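Local coordinates for putative nisin-resistance protein (Streptococcus agalactiae 515, PDB 4Y68) that probably confers resistance to the lantibiotic nisin as a membrane-attached lipoprotein peptidase of family S41, at residues D117-I123 / Y150-D156. Sequence-based numbering, arbitrary orientation.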
ATOM      1  N   ASP A 117     -16.692  22.111  13.557  1.00 40.29           N
ATOM      2  CA  ASP A 117     -15.615  22.439  12.619  1.00 35.35           C
ATOM      3  C   ASP A 117     -14.713  21.269  12.233  1.00 37.58           C
ATOM      4  O   ASP A 117     -14.009  21.336  11.221  1.00 35.42           O
ATOM      5  CB  ASP A 117     -14.756  23.561  13.192  1.00 37.01           C
ATOM      6  CG  ASP A 117     -15.497  24.883  13.237  1.00 40.84           C
ATOM      7  OD1 ASP A 117     -16.441  25.031  12.437  1.00 44.45           O
ATOM      8  OD2 ASP A 117     -15.154  25.758  14.063  1.00 42.83           O
ATOM      9  N   ILE A 118     -14.733  20.203  13.029  1.00 37.11           N
ATOM     10  CA  ILE A 118     -13.805  19.089  12.850  1.00 35.81           C
ATOM     11  C   ILE A 118     -14.496  17.735  12.623  1.00 33.99           C
ATOM     12  O   ILE A 118     -15.321  17.310  13.438  1.00 35.22           O
ATOM     13  CB  ILE A 118     -12.880  18.965  14.069  1.00 35.46           C
ATOM     14  CG1 ILE A 118     -12.077  20.252  14.270  1.00 32.52           C
ATOM     15  CG2 ILE A 118     -11.978  17.741  13.929  1.00 31.89           C
ATOM     16  CD1 ILE A 118     -11.041  20.148  15.393  1.00 37.75           C
ATOM     17  N   LEU A 119     -14.162  17.071  11.518  1.00 28.71           N
ATOM     18  CA  LEU A 119     -14.592  15.694  11.268  1.00 26.67           C
ATOM     19  C   LEU A 119     -13.434  14.737  11.539  1.00 31.64           C
ATOM     20  O   LEU A 119     -12.285  15.027  11.200  1.00 31.04           O
ATOM     21  CB  LEU A 119     -15.075  15.503   9.828  1.00 29.66           C
ATOM     22  CG  LEU A 119     -16.208  16.378   9.278  1.00 30.59           C
ATOM     23  CD1 LEU A 119     -16.697  15.832   7.936  1.00 28.06           C
ATOM     24  CD2 LEU A 119     -17.350  16.472  10.273  1.00 26.65           C
ATOM     25  N   LEU A 120     -13.735  13.610  12.169  1.00 26.94           N
ATOM     26  CA  LEU A 120     -12.756  12.551  12.376  1.00 26.73           C
ATOM     27  C   LEU A 120     -13.004  11.440  11.357  1.00 25.39           C
ATOM     28  O   LEU A 120     -14.017  10.753  11.428  1.00 27.53           O
ATOM     29  CB  LEU A 120     -12.830  11.997  13.806  1.00 23.80           C
ATOM     30  CG  LEU A 120     -12.054  10.695  14.079  1.00 25.92           C
ATOM     31  CD1 LEU A 120     -10.585  10.805  13.692  1.00 23.24           C
ATOM     32  CD2 LEU A 120     -12.166  10.284  15.536  1.00 22.85           C
ATOM     33  N   ILE A 121     -12.100  11.261  10.397  1.00 25.77           N
ATOM     34  CA  ILE A 121     -12.332  10.232   9.390  1.00 25.53           C
ATOM     35  C   ILE A 121     -11.410   9.018   9.592  1.00 26.79           C
ATOM     36  O   ILE A 121     -10.191   9.135   9.646  1.00 25.17           O
ATOM     37  CB  ILE A 121     -12.176  10.800   7.976  1.00 22.42           C
ATOM     38  CG1 ILE A 121     -13.154  11.963   7.773  1.00 24.76           C
ATOM     39  CG2 ILE A 121     -12.524   9.754   6.935  1.00 27.04           C
ATOM     40  CD1 ILE A 121     -13.026  12.645   6.420  1.00 24.16           C
ATOM     41  N   THR A 122     -12.033   7.860   9.749  1.00 24.86           N
ATOM     42  CA  THR A 122     -11.351   6.582   9.857  1.00 25.39           C
ATOM     43  C   THR A 122     -11.147   5.994   8.468  1.00 25.07           C
ATOM     44  O   THR A 122     -12.098   5.840   7.704  1.00 28.09           O
ATOM     45  CB  THR A 122     -12.156   5.622  10.736  1.00 28.12           C
ATOM     46  OG1 THR A 122     -12.334   6.222  12.021  1.00 27.58           O
ATOM     47  CG2 THR A 122     -11.460   4.281  10.901  1.00 22.13           C
ATOM     48  N   ILE A 123      -9.898   5.692   8.138  1.00 25.71           N
ATOM     49  CA  ILE A 123      -9.530   5.235   6.804  1.00 24.42           C
ATOM     50  C   ILE A 123      -8.879   3.856   6.888  1.00 23.60           C
ATOM     51  O   ILE A 123      -7.686   3.758   7.132  1.00 25.17           O
ATOM     52  CB  ILE A 123      -8.572   6.250   6.142  1.00 28.87           C
ATOM     53  CG1 ILE A 123      -9.287   7.597   5.952  1.00 27.12           C
ATOM     54  CG2 ILE A 123      -7.992   5.697   4.844  1.00 23.38           C
ATOM     55  CD1 ILE A 123      -8.358   8.766   5.955  1.00 24.17           C
ATOM     56  N   TYR A 150     -17.151  21.488   7.343  1.00 31.03           N
ATOM     57  CA  TYR A 150     -16.048  21.440   8.299  1.00 34.44           C
ATOM     58  C   TYR A 150     -15.033  22.521   7.979  1.00 31.44           C
ATOM     59  O   TYR A 150     -15.043  23.064   6.884  1.00 30.97           O
ATOM     60  CB  TYR A 150     -15.351  20.065   8.279  1.00 31.51           C
ATOM     61  CG  TYR A 150     -14.929  19.619   6.895  1.00 30.21           C
ATOM     62  CD1 TYR A 150     -15.760  18.821   6.128  1.00 32.04           C
ATOM     63  CD2 TYR A 150     -13.708  20.011   6.348  1.00 32.52           C
ATOM     64  CE1 TYR A 150     -15.394  18.411   4.867  1.00 36.09           C
ATOM     65  CE2 TYR A 150     -13.327  19.604   5.071  1.00 28.12           C
ATOM     66  CZ  TYR A 150     -14.174  18.803   4.343  1.00 36.85           C
ATOM     67  OH  TYR A 150     -13.828  18.387   3.082  1.00 34.90           O
ATOM     68  N   LYS A 151     -14.134  22.777   8.922  1.00 31.70           N
ATOM     69  CA  LYS A 151     -13.009  23.686   8.728  1.00 33.89           C
ATOM     70  C   LYS A 151     -11.666  22.970   8.951  1.00 40.06           C
ATOM     71  O   LYS A 151     -10.592  23.540   8.738  1.00 34.82           O
ATOM     72  CB  LYS A 151     -13.112  24.873   9.685  1.00 36.52           C
ATOM     73  CG  LYS A 151     -14.265  25.839   9.418  1.00 37.48           C
ATOM     74  CD  LYS A 151     -14.327  26.890  10.540  1.00 40.93           C
ATOM     75  CE  LYS A 151     -15.453  27.916  10.347  1.00 46.11           C
ATOM     76  NZ  LYS A 151     -15.646  28.769  11.580  1.00 48.43           N
ATOM     77  N   GLY A 152     -11.735  21.726   9.415  1.00 37.59           N
ATOM     78  CA  GLY A 152     -10.544  20.953   9.690  1.00 33.52           C
ATOM     79  C   GLY A 152     -10.847  19.470   9.675  1.00 33.94           C
ATOM     80  O   GLY A 152     -11.977  19.073   9.941  1.00 29.72           O
ATOM     81  N   LEU A 153      -9.836  18.654   9.378  1.00 32.71           N
ATOM     82  CA  LEU A 153     -10.013  17.201   9.268  1.00 28.40           C
ATOM     83  C   LEU A 153      -9.011  16.411  10.119  1.00 29.23           C
ATOM     84  O   LEU A 153      -7.872  16.825  10.321  1.00 27.39           O
ATOM     85  CB  LEU A 153      -9.901  16.783   7.806  1.00 28.37           C
ATOM     86  CG  LEU A 153     -10.997  17.343   6.890  1.00 32.31           C
ATOM     87  CD1 LEU A 153     -10.660  17.209   5.399  1.00 23.22           C
ATOM     88  CD2 LEU A 153     -12.315  16.655   7.190  1.00 25.83           C
ATOM     89  N   ILE A 154      -9.449  15.282  10.651  1.00 30.93           N
ATOM     90  CA  ILE A 154      -8.514  14.325  11.217  1.00 26.45           C
ATOM     91  C   ILE A 154      -8.629  13.064  10.391  1.00 25.98           C
ATOM     92  O   ILE A 154      -9.713  12.509  10.249  1.00 29.43           O
ATOM     93  CB  ILE A 154      -8.784  14.000  12.692  1.00 28.73           C
ATOM     94  CG1 ILE A 154      -8.836  15.280  13.510  1.00 27.89           C
ATOM     95  CG2 ILE A 154      -7.701  13.057  13.229  1.00 24.51           C
ATOM     96  CD1 ILE A 154      -8.930  15.048  14.996  1.00 30.25           C
ATOM     97  N   LEU A 155      -7.508  12.643   9.816  1.00 27.06           N
ATOM     98  CA  LEU A 155      -7.448  11.469   8.969  1.00 21.14           C
ATOM     99  C   LEU A 155      -6.744  10.408   9.760  1.00 20.37           C
ATOM    100  O   LEU A 155      -5.584  10.564  10.077  1.00 24.36           O
ATOM    101  CB  LEU A 155      -6.688  11.750   7.687  1.00 22.69           C
ATOM    102  CG  LEU A 155      -7.196  12.874   6.790  1.00 25.64           C
ATOM    103  CD1 LEU A 155      -6.321  12.946   5.551  1.00 24.01           C
ATOM    104  CD2 LEU A 155      -8.654  12.650   6.423  1.00 22.28           C
ATOM    105  N   ASP A 156      -7.442   9.327  10.073  1.00 23.52           N
ATOM    106  CA  ASP A 156      -6.918   8.316  10.977  1.00 21.51           C
ATOM    107  C   ASP A 156      -6.549   7.050  10.212  1.00 21.42           C
ATOM    108  O   ASP A 156      -7.426   6.335   9.700  1.00 22.33           O
ATOM    109  CB  ASP A 156      -7.937   8.016  12.082  1.00 23.70           C
ATOM    110  CG  ASP A 156      -7.425   7.007  13.095  1.00 24.89           C
ATOM    111  OD1 ASP A 156      -6.189   6.727  13.122  1.00 25.49           O
ATOM    112  OD2 ASP A 156      -8.265   6.503  13.869  1.00 24.08           O
TER
HETATM  113  O   HOH W   1     -10.761   6.273  14.240  1.00 34.25           O
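Strands 118-122 and 152-156 pair in parallel, I118 beside G152 through T122 beside D156, as the two strands of a beta-alpha-beta unit in the mixed sheet of this S41-family domain. The ladder alternates across the strands. I154 is gripped twice, its N by L119 O at 2.9 Å and its O by I121 N at 2.7 Å. D156 N and O likewise bond I121 O and I123 N. The bond L119 N to G152 O, near the start of the ladder, is weak at 3.4 Å. Just before it, D117 O accepts from both K151 N and G152 N. The K151 chain runs alongside the D117 side chain, with CD 3.4 Å from OD1. Their salt bridge is long, OD1 to NZ 3.9 Å.

On one face, L120 swings CG anti to its backbone N (chi1 168°), which carries CD1 to I154 CG2 at 3.7 Å. At the far end of this face, a water donates to D156 OD2 and also bonds T122 OG1. D156 OD1 is held by S158. On the other face, L153 CD2 sits over the centre of the Y150 ring, and L119 CD1 approaches Y150 CD1 obliquely at 3.6 Å.

I121, I123 and L153 pack on the connecting helix 131-147, whose L145 O bonds Y150 OH. I118, L120 and I154 meet helix 297-308. Strands 110-113 and 218-222 continue the sheet beyond the pair.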